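Local coordinates for exodeoxyribonuclease III (Methanosarcina mazei, PDB 5J8N), which probably cleaves DNA at abasic sites and trims double-stranded DNA from its 3' ends, as a magnesium- or manganese-dependent nuclease of the AP/ExoA family, at residues E120-K125 / P175-W180; N114-Q119 / E168-F173; V106-Y111 / D130-Y135. The protein carries 3 engineered substitutions. All coordinates share one frame; numbering follows the deposited sequence. Where two conformers were deposited one is given.

Contact 1: residues E120-K125 / P175-W180; sequences ERLGYK and PEERAW
Lys125 and Glu177 meet in a buried salt bridge, NZ of Lys125 lying 2.7 Å from OE2 of Glu177. The ammonium sits above the carboxylate plane, about 65° out of it, and the two side chains cross at roughly a right angle. OE1 of Glu177 is left well behind, so one oxygen carries the bridge. Lys125 gets there fully stretched, every torsion from chi1 to chi4 close to 180°, and its CD and CE also pass OE2 on the way. Leu122, one turn earlier, brings its CD1 to 3.5 Å from the same OE2 of Glu177, an apolar methyl leaning on the carboxylate. Its other methyl, CD2, lies more loosely against OE1 of Glu176, at 4.1 Å, on the exposed margin of the contact; this holds for one of the two modelled positions of Glu176.

These side chains span the gap between two nearly parallel helices, 119-141 and 175-186, whose segments run 10° apart with their axes 11.8 Å from each other. At that spacing the backbones do not pack directly, and the long side chains bridge them near the N-terminal ends of both helices, on the active-site side of this DNase I-like nuclease.

In the next shell, Ser171 OG also hydrogen-bonds OE2 of Glu177, while the backbone N atoms of Gly172 and Leu174 hold OE1. The carboxylate is thus gripped at both oxygens and its rotation is fixed; with a lysine so close it would be expected to stay ionised. NZ of Lys125 bonds in addition to Asn153 O and Thr154 OG1, which ties the bridge to the loop carrying Asn153, the predicted transition-state stabiliser.

Contact 2: residues N114-Q119 / E168-F173; sequences NGKMSQ and EMISGF. Engineered in segment 114-119: Met117 (natural residue Ala).
The side chain of Ser171 packs against the backbone of Gly115. Its OG, set anti to the Ser171 N (chi1 176°), comes to 3.3 Å from CA of Gly115, and its CB lies against the Gly115 carbonyl group. The hydroxyl thus lies tight against the Gly115 backbone. Lys116 lies alongside the same serine: CG is 3.4 Å from Ser171 O and also packs on Ser171 CB, then CD reaches CG2 of Ile170 at 3.9 Å in one of the two modelled positions of the isoleucine. A bend at chi3 (-64°) follows beyond CD, and NZ ends on a tetraethylene glycol molecule, probably from the crystallisation liquor.

No direct hydrogen bond joins the two loops; two waters do it instead. One accepts from Gly115 N and donates to Ser171 OG, 2.7 Å away. The other donates to Ser171 O and receives a weak bond from ND2 of Asn114. The serine hydroxyl is also held by the carboxylate of Glu177, so Ser171 is fixed from the helix side as well as through water.

Asn114 shapes the loop that receives the serine, though its side-chain bonds, the weak one to water included, are those of one of its two modelled positions. There OD1 accepts from Lys116 N at 2.9 Å, the donor standing 43° above the carbonyl plane, and this closes an Asx turn around Gly115. ND2 of Asn114 meanwhile bonds OD1 of Asn153, the predicted transition-state stabiliser. The whole is a water-mediated junction of two loops at the active-site rim, one running from strand 106-111 into helix 119-141 and the other leading to helix 175-186, as befits a DNase I-like fold, in which loops at the ends of the strands frame the metal and DNA site.

Contact 3: residues V106-Y111 / D130-Y135; sequences VLLNIY and DAFLDY
Ile110 sends its longer branch out toward Phe132. From CB, the CG1 arm lies anti to the carbonyl carbon (chi1 -50°) and extends on to CD1, the atom that makes the touch. CD1 of Ile110 comes to 3.5 Å from CD1 of Phe132 and equally near the adjoining CE1, meeting the ring obliquely. Two residues back, on the same side of the strand, Leu108 uses CD1 as a wedge between two rings: this methyl is 4.1 Å from CE1 of Phe132, at the edge of that ring, and 4.2 Å from CE1 of Tyr135.

The two aromatic residues lie about one turn apart on the helix, facing the strand, and other rings hold them: Phe112 and Phe184 stand edge-to-face with Phe132, and Phe97 with Tyr135, whose OH bonds Arg99. The contact is wholly apolar.

The strand and helix segments run antiparallel, at 175°, with axes 12.2 Å apart. This is the beta-alpha half of the beta-alpha-beta unit 106-111, 119-141 and 146-149, in which the helix covers one face of the sheet of the DNase I-like fold; Tyr111, a predicted active-site residue, ends the strand.

Going along the chain from the N terminus, strand 106-111 comes first, and contact 3 closes the shortest span, folding the middle of helix 119-141 back onto the strand. The 114-119 loop leaves the strand for that helix and reaches forward to 168-173 in contact 2, while the start of the helix reaches 175-180 in contact 1. All three cross, their segments alternating along the chain. Contacts 1 and 2 lie side by side, 8 Å between centres, and fasten helix 175-186 and its preceding loop beside the N-terminal end of helix 119-141, near the predicted active site. Contact 3 holds a later part of this helix on the sheet, where Trp180 of segment 175-180 also packs against Phe132.

Contact 1: residues E120-K125 / P175-W180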
loop_
_atom_site.group_PDB
_atom_site.type_symbol
_atom_site.label_atom_id
_atom_site.label_comp_id
_atom_site.label_asym_id
_atom_site.label_seq_id
_atom_site.Cartn_x
_atom_site.Cartn_y
_atom_site.Cartn_z
ATOM N N GLU A 120 0.328 -21.246 8.653
ATOM C CA GLU A 120 1.296 -21.266 7.572
ATOM C C GLU A 120 1.265 -19.900 6.859
ATOM O O GLU A 120 2.322 -19.394 6.415
ATOM C CB GLU A 120 1.021 -22.418 6.614
ATOM C CG GLU A 120 1.866 -22.414 5.376
ATOM C CD GLU A 120 1.041 -22.233 4.136
ATOM O OE1 GLU A 120 -0.128 -22.684 4.111
ATOM O OE2 GLU A 120 1.558 -21.607 3.196
ATOM N N ARG A 121 0.091 -19.274 6.768
ATOM C CA ARG A 121 0.043 -18.000 6.077
ATOM C C ARG A 121 0.572 -16.892 6.970
ATOM O O ARG A 121 1.155 -15.945 6.460
ATOM C CB ARG A 121 -1.362 -17.637 5.578
ATOM C CG ARG A 121 -1.801 -18.476 4.389
ATOM C CD ARG A 121 -0.771 -18.459 3.260
ATOM N NE ARG A 121 -0.743 -17.154 2.619
ATOM C CZ ARG A 121 -0.034 -16.857 1.542
ATOM N NH1 ARG A 121 0.770 -17.749 0.981
ATOM N NH2 ARG A 121 -0.152 -15.656 1.040
ATOM N N LEU A 122 0.424 -17.046 8.281
ATOM C CA LEU A 122 1.076 -16.088 9.186
ATOM C C LEU A 122 2.617 -16.213 8.991
ATOM O O LEU A 122 3.310 -15.186 8.893
ATOM C CB LEU A 122 0.693 -16.353 10.651
ATOM C CG LEU A 122 1.458 -15.489 11.670
ATOM C CD1 LEU A 122 1.252 -13.990 11.393
ATOM C CD2 LEU A 122 1.024 -15.842 13.098
ATOM N N GLY A 123 3.116 -17.422 8.844
ATOM C CA GLY A 123 4.541 -17.666 8.631
ATOM C C GLY A 123 4.971 -17.009 7.337
ATOM O O GLY A 123 6.034 -16.376 7.276
ATOM N N TYR A 124 4.148 -17.132 6.307
ATOM C CA TYR A 124 4.457 -16.583 5.009
ATOM C C TYR A 124 4.502 -15.071 5.093
ATOM O O TYR A 124 5.390 -14.427 4.521
ATOM C CB TYR A 124 3.401 -17.044 3.975
ATOM C CG TYR A 124 3.647 -16.573 2.547
ATOM C CD1 TYR A 124 4.385 -17.369 1.657
ATOM C CD2 TYR A 124 3.124 -15.387 2.068
ATOM C CE1 TYR A 124 4.601 -16.933 0.358
ATOM C CE2 TYR A 124 3.327 -14.962 0.773
ATOM C CZ TYR A 124 4.064 -15.749 -0.078
ATOM O OH TYR A 124 4.249 -15.293 -1.353
ATOM N N LYS A 125 3.508 -14.474 5.754
ATOM C CA LYS A 125 3.487 -13.036 5.981
ATOM C C LYS A 125 4.787 -12.547 6.658
ATOM O O LYS A 125 5.392 -11.573 6.197
ATOM C CB LYS A 125 2.268 -12.658 6.842
ATOM C CG LYS A 125 2.166 -11.182 7.157
ATOM C CD LYS A 125 0.944 -10.931 8.045
ATOM C CE LYS A 125 0.791 -9.417 8.275
ATOM N NZ LYS A 125 -0.342 -9.151 9.227
ATOM N N PRO A 175 1.554 -9.328 18.614
ATOM C CA PRO A 175 2.813 -8.694 19.026
ATOM C C PRO A 175 3.955 -8.851 18.010
ATOM O O PRO A 175 4.680 -7.858 17.760
ATOM C CB PRO A 175 3.131 -9.397 20.370
ATOM C CG PRO A 175 1.728 -9.657 20.968
ATOM C CD PRO A 175 0.923 -10.093 19.719
ATOM N N GLU A 176 4.142 -10.016 17.402
ATOM C CA GLU A 176 5.261 -10.221 16.509
ATOM C C GLU A 176 5.146 -9.401 15.221
ATOM O O GLU A 176 6.147 -8.984 14.632
ATOM C CB GLU A 176 5.403 -11.713 16.200
ATOM C CG GLU A 176 4.094 -12.345 15.687
ATOM C CD GLU A 176 3.233 -13.029 16.772
ATOM O OE1 GLU A 176 2.662 -14.112 16.451
ATOM O OE2 GLU A 176 3.118 -12.547 17.940
ATOM N N GLU A 177 3.922 -9.169 14.767
ATOM C CA GLU A 177 3.720 -8.342 13.587
ATOM C C GLU A 177 4.054 -6.865 13.893
ATOM O O GLU A 177 4.711 -6.157 13.086
ATOM C CB GLU A 177 2.294 -8.464 13.098
ATOM C CG GLU A 177 1.953 -9.874 12.654
ATOM C CD GLU A 177 0.465 -10.066 12.467
ATOM O OE1 GLU A 177 -0.320 -9.590 13.322
ATOM O OE2 GLU A 177 0.091 -10.690 11.448
ATOM N N ARG A 178 3.552 -6.395 15.035
ATOM C CA ARG A 178 3.818 -5.032 15.498
ATOM C C ARG A 178 5.321 -4.852 15.716
ATOM O O ARG A 178 5.863 -3.782 15.360
ATOM C CB ARG A 178 3.042 -4.771 16.774
ATOM C CG ARG A 178 1.507 -4.879 16.560
ATOM C CD ARG A 178 0.788 -4.861 17.892
ATOM N NE ARG A 178 1.035 -3.574 18.566
ATOM C CZ ARG A 178 0.807 -3.350 19.854
ATOM N NH1 ARG A 178 0.325 -4.318 20.655
ATOM N NH2 ARG A 178 1.058 -2.143 20.352
ATOM N N ALA A 179 5.984 -5.891 16.237
ATOM C CA ALA A 179 7.424 -5.824 16.534
ATOM C C ALA A 179 8.157 -5.705 15.207
ATOM O O ALA A 179 9.191 -5.011 15.107
ATOM C CB ALA A 179 7.894 -7.041 17.317
ATOM N N TRP A 180 7.690 -6.416 14.184
ATOM C CA TRP A 180 8.363 -6.292 12.892
ATOM C C TRP A 180 8.246 -4.853 12.394
ATOM O O TRP A 180 9.216 -4.313 11.849
ATOM C CB TRP A 180 7.822 -7.282 11.842
ATOM C CG TRP A 180 8.496 -6.997 10.533
ATOM C CD1 TRP A 180 9.727 -7.447 10.139
ATOM C CD2 TRP A 180 8.058 -6.080 9.515
ATOM N NE1 TRP A 180 10.053 -6.882 8.916
ATOM C CE2 TRP A 180 9.044 -6.053 8.516
ATOM C CE3 TRP A 180 6.903 -5.334 9.330
ATOM C CZ2 TRP A 180 8.915 -5.288 7.341
ATOM C CZ3 TRP A 180 6.761 -4.560 8.169
ATOM C CH2 TRP A 180 7.791 -4.530 7.185
#

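Contact 2: residues N114-Q119 / E168-F173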
loop_
_atom_site.group_PDB
_atom_site.type_symbol
_atom_site.label_atom_id
_atom_site.label_comp_id
_atom_site.label_asym_id
_atom_site.label_seq_id
_atom_site.Cartn_x
_atom_site.Cartn_y
_atom_site.Cartn_z
ATOM N N ASN A 114 -2.005 -11.264 4.121
ATOM C CA ASN A 114 -2.805 -11.393 5.292
ATOM C C ASN A 114 -2.551 -12.735 5.946
ATOM O O ASN A 114 -2.483 -13.772 5.283
ATOM C CB ASN A 114 -4.264 -11.225 4.954
ATOM C CG ASN A 114 -5.102 -11.185 6.179
ATOM O OD1 ASN A 114 -5.452 -12.251 6.707
ATOM N ND2 ASN A 114 -5.384 -9.967 6.686
ATOM N N GLY A 115 -2.337 -12.702 7.257
ATOM C CA GLY A 115 -1.947 -13.867 8.016
ATOM C C GLY A 115 -3.061 -14.590 8.768
ATOM O O GLY A 115 -2.808 -15.503 9.534
ATOM N N LYS A 116 -4.306 -14.167 8.555
ATOM C CA LYS A 116 -5.383 -14.727 9.370
ATOM C C LYS A 116 -5.786 -16.163 9.063
ATOM O O LYS A 116 -6.320 -16.839 9.949
ATOM C CB LYS A 116 -6.649 -13.859 9.244
ATOM C CG LYS A 116 -6.471 -12.560 9.988
ATOM C CD LYS A 116 -7.711 -11.679 10.029
ATOM C CE LYS A 116 -8.142 -11.200 8.639
ATOM N NZ LYS A 116 -9.394 -10.356 8.670
ATOM N N MET A 117 -5.611 -16.630 7.835
ATOM C CA MET A 117 -6.193 -17.930 7.412
ATOM C C MET A 117 -5.623 -19.112 8.135
ATOM O O MET A 117 -6.316 -20.118 8.376
ATOM C CB MET A 117 -5.962 -18.233 5.930
ATOM C CG MET A 117 -6.043 -17.107 5.023
ATOM S SD MET A 117 -4.585 -16.075 5.135
ATOM C CE MET A 117 -5.405 -14.683 4.399
ATOM N N SER A 118 -4.330 -19.054 8.419
ATOM C CA SER A 118 -3.621 -20.201 8.954
ATOM C C SER A 118 -2.285 -19.805 9.542
ATOM O O SER A 118 -1.730 -18.741 9.234
ATOM C CB SER A 118 -3.373 -21.268 7.864
ATOM O OG SER A 118 -2.525 -20.766 6.822
ATOM N N GLN A 119 -1.738 -20.683 10.359
ATOM C CA GLN A 119 -0.383 -20.525 10.856
ATOM C C GLN A 119 0.576 -20.457 9.688
ATOM O O GLN A 119 1.532 -19.683 9.699
ATOM C CB GLN A 119 0.001 -21.690 11.769
ATOM C CG GLN A 119 0.179 -21.298 13.218
ATOM C CD GLN A 119 1.094 -20.098 13.394
ATOM O OE1 GLN A 119 2.102 -19.945 12.690
ATOM N NE2 GLN A 119 0.743 -19.228 14.340
ATOM N N GLU A 168 -5.795 -8.776 20.082
ATOM C CA GLU A 168 -4.387 -9.138 20.308
ATOM C C GLU A 168 -4.073 -10.565 19.916
ATOM O O GLU A 168 -2.895 -10.895 19.742
ATOM C CB GLU A 168 -4.017 -8.889 21.761
ATOM C CG GLU A 168 -4.027 -7.381 22.085
ATOM C CD GLU A 168 -3.930 -7.170 23.606
ATOM O OE1 GLU A 168 -4.814 -7.650 24.367
ATOM O OE2 GLU A 168 -2.948 -6.572 24.026
ATOM N N MET A 169 -5.074 -11.414 19.711
ATOM C CA MET A 169 -4.821 -12.791 19.257
ATOM C C MET A 169 -5.094 -12.949 17.756
ATOM O O MET A 169 -5.114 -14.081 17.238
ATOM C CB MET A 169 -5.682 -13.775 20.052
ATOM C CG MET A 169 -5.374 -13.772 21.528
ATOM S SD MET A 169 -6.000 -15.233 22.339
ATOM C CE MET A 169 -7.759 -14.937 22.264
ATOM N N ILE A 170 -5.370 -11.845 17.082
ATOM C CA ILE A 170 -5.751 -11.863 15.669
ATOM C C ILE A 170 -4.628 -11.331 14.799
ATOM O O ILE A 170 -4.136 -10.231 15.049
ATOM C CB ILE A 170 -7.011 -10.985 15.404
ATOM C CG1 ILE A 170 -8.204 -11.475 16.234
ATOM C CG2 ILE A 170 -7.362 -10.918 13.880
ATOM C CD1 ILE A 170 -8.538 -12.908 15.989
ATOM N N SER A 171 -4.212 -12.088 13.784
ATOM C CA SER A 171 -3.246 -11.562 12.804
ATOM C C SER A 171 -3.743 -10.234 12.241
ATOM O O SER A 171 -4.898 -10.113 11.800
ATOM C CB SER A 171 -3.008 -12.589 11.677
ATOM O OG SER A 171 -2.116 -11.996 10.690
ATOM N N GLY A 172 -2.864 -9.229 12.281
ATOM C CA GLY A 172 -3.268 -7.847 12.089
ATOM C C GLY A 172 -2.846 -7.048 13.316
ATOM O O GLY A 172 -2.571 -5.854 13.219
ATOM N N PHE A 173 -2.854 -7.699 14.469
ATOM C CA PHE A 173 -2.467 -6.997 15.678
ATOM C C PHE A 173 -1.712 -7.906 16.639
ATOM O O PHE A 173 -1.801 -7.724 17.852
ATOM C CB PHE A 173 -3.696 -6.369 16.382
ATOM C CG PHE A 173 -3.330 -5.222 17.297
ATOM C CD1 PHE A 173 -2.606 -4.132 16.791
ATOM C CD2 PHE A 173 -3.658 -5.239 18.652
ATOM C CE1 PHE A 173 -2.173 -3.095 17.634
ATOM C CE2 PHE A 173 -3.244 -4.169 19.525
ATOM C CZ PHE A 173 -2.512 -3.108 18.976
HETATM O O HOH W 1 -5.275 -8.944 9.293
HETATM O O HOH W 2 -2.792 -10.282 8.693
#

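Contact 3: residues V106-Y111 / D130-Y135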
loop_
_atom_site.group_PDB
_atom_site.type_symbol
_atom_site.label_atom_id
_atom_site.label_comp_id
_atom_site.label_asym_id
_atom_site.label_seq_id
_atom_site.Cartn_x
_atom_site.Cartn_y
_atom_site.Cartn_z
ATOM N N VAL A 106 12.437 6.007 -5.702
ATOM C CA VAL A 106 11.975 4.659 -6.009
ATOM C C VAL A 106 10.629 4.412 -5.318
ATOM O O VAL A 106 10.544 4.644 -4.102
ATOM C CB VAL A 106 12.972 3.616 -5.525
ATOM C CG1 VAL A 106 12.448 2.192 -5.711
ATOM C CG2 VAL A 106 14.349 3.792 -6.256
ATOM N N LEU A 107 9.621 3.928 -6.055
ATOM C CA LEU A 107 8.331 3.610 -5.478
ATOM C C LEU A 107 8.099 2.116 -5.426
ATOM O O LEU A 107 8.195 1.431 -6.459
ATOM C CB LEU A 107 7.235 4.241 -6.299
ATOM C CG LEU A 107 5.808 3.942 -5.861
ATOM C CD1 LEU A 107 5.473 4.477 -4.439
ATOM C CD2 LEU A 107 4.805 4.578 -6.864
ATOM N N LEU A 108 7.813 1.613 -4.234
ATOM C CA LEU A 108 7.443 0.195 -4.062
ATOM C C LEU A 108 5.986 0.143 -3.666
ATOM O O LEU A 108 5.618 0.695 -2.615
ATOM C CB LEU A 108 8.316 -0.486 -2.979
ATOM C CG LEU A 108 9.848 -0.318 -3.172
ATOM C CD1 LEU A 108 10.567 -1.060 -2.046
ATOM C CD2 LEU A 108 10.323 -0.768 -4.570
ATOM N N ASN A 109 5.173 -0.520 -4.473
ATOM C CA ASN A 109 3.750 -0.669 -4.251
ATOM C C ASN A 109 3.489 -2.113 -3.815
ATOM O O ASN A 109 3.801 -3.030 -4.582
ATOM C CB ASN A 109 3.035 -0.324 -5.552
ATOM C CG ASN A 109 1.522 -0.543 -5.476
ATOM O OD1 ASN A 109 0.995 -0.677 -4.375
ATOM N ND2 ASN A 109 0.820 -0.504 -6.626
ATOM N N ILE A 110 2.981 -2.309 -2.618
ATOM C CA ILE A 110 2.949 -3.657 -2.023
ATOM C C ILE A 110 1.624 -4.025 -1.381
ATOM O O ILE A 110 1.059 -3.215 -0.627
ATOM C CB ILE A 110 4.078 -3.799 -0.954
ATOM C CG1 ILE A 110 5.432 -3.321 -1.538
ATOM C CG2 ILE A 110 4.179 -5.255 -0.440
ATOM C CD1 ILE A 110 6.570 -3.360 -0.524
ATOM N N TYR A 111 1.162 -5.226 -1.678
ATOM C CA TYR A 111 0.031 -5.839 -0.992
ATOM C C TYR A 111 0.620 -6.899 -0.059
ATOM O O TYR A 111 0.877 -8.036 -0.464
ATOM C CB TYR A 111 -0.955 -6.468 -2.020
ATOM C CG TYR A 111 -2.127 -7.161 -1.418
ATOM C CD1 TYR A 111 -2.809 -6.620 -0.345
ATOM C CD2 TYR A 111 -2.541 -8.390 -1.905
ATOM C CE1 TYR A 111 -3.880 -7.296 0.262
ATOM C CE2 TYR A 111 -3.669 -9.042 -1.342
ATOM C CZ TYR A 111 -4.312 -8.476 -0.244
ATOM O OH TYR A 111 -5.386 -9.111 0.348
ATOM N N ASP A 130 10.287 -10.087 6.170
ATOM C CA ASP A 130 11.753 -10.157 6.279
ATOM C C ASP A 130 12.404 -9.889 4.928
ATOM O O ASP A 130 13.389 -9.156 4.827
ATOM C CB ASP A 130 12.159 -11.537 6.777
ATOM C CG ASP A 130 11.864 -11.743 8.252
ATOM O OD1 ASP A 130 11.750 -10.733 8.976
ATOM O OD2 ASP A 130 11.796 -12.928 8.685
ATOM N N ALA A 131 11.860 -10.495 3.865
ATOM C CA ALA A 131 12.424 -10.318 2.529
ATOM C C ALA A 131 12.270 -8.883 2.086
ATOM O O ALA A 131 13.175 -8.324 1.507
ATOM C CB ALA A 131 11.773 -11.263 1.519
ATOM N N PHE A 132 11.094 -8.293 2.292
ATOM C CA PHE A 132 10.926 -6.916 1.976
ATOM C C PHE A 132 11.902 -5.999 2.714
ATOM O O PHE A 132 12.485 -5.092 2.080
ATOM C CB PHE A 132 9.470 -6.494 2.287
ATOM C CG PHE A 132 9.342 -4.978 2.481
ATOM C CD1 PHE A 132 9.416 -4.153 1.385
ATOM C CD2 PHE A 132 9.271 -4.409 3.749
ATOM C CE1 PHE A 132 9.354 -2.733 1.539
ATOM C CE2 PHE A 132 9.249 -3.021 3.898
ATOM C CZ PHE A 132 9.336 -2.208 2.816
ATOM N N LEU A 133 12.106 -6.227 4.007
ATOM C CA LEU A 133 12.991 -5.327 4.745
ATOM C C LEU A 133 14.404 -5.429 4.182
ATOM O O LEU A 133 15.079 -4.402 3.985
ATOM C CB LEU A 133 12.951 -5.670 6.234
ATOM C CG LEU A 133 13.835 -4.748 7.088
ATOM C CD1 LEU A 133 13.535 -3.289 6.784
ATOM C CD2 LEU A 133 13.609 -5.118 8.544
ATOM N N ASP A 134 14.838 -6.627 3.846
ATOM C CA ASP A 134 16.182 -6.745 3.297
ATOM C C ASP A 134 16.286 -6.080 1.933
ATOM O O ASP A 134 17.310 -5.435 1.617
ATOM C CB ASP A 134 16.610 -8.223 3.194
ATOM C CG ASP A 134 16.906 -8.855 4.552
ATOM O OD1 ASP A 134 17.047 -8.144 5.561
ATOM O OD2 ASP A 134 16.960 -10.079 4.630
ATOM N N TYR A 135 15.264 -6.215 1.114
ATOM C CA TYR A 135 15.210 -5.591 -0.185
ATOM C C TYR A 135 15.264 -4.077 -0.069
ATOM O O TYR A 135 16.082 -3.446 -0.769
ATOM C CB TYR A 135 13.941 -6.035 -0.905
ATOM C CG TYR A 135 13.792 -5.525 -2.287
ATOM C CD1 TYR A 135 13.338 -4.230 -2.523
ATOM C CD2 TYR A 135 14.138 -6.329 -3.381
ATOM C CE1 TYR A 135 13.190 -3.757 -3.837
ATOM C CE2 TYR A 135 13.992 -5.860 -4.684
ATOM C CZ TYR A 135 13.499 -4.569 -4.887
ATOM O OH TYR A 135 13.360 -4.128 -6.189
#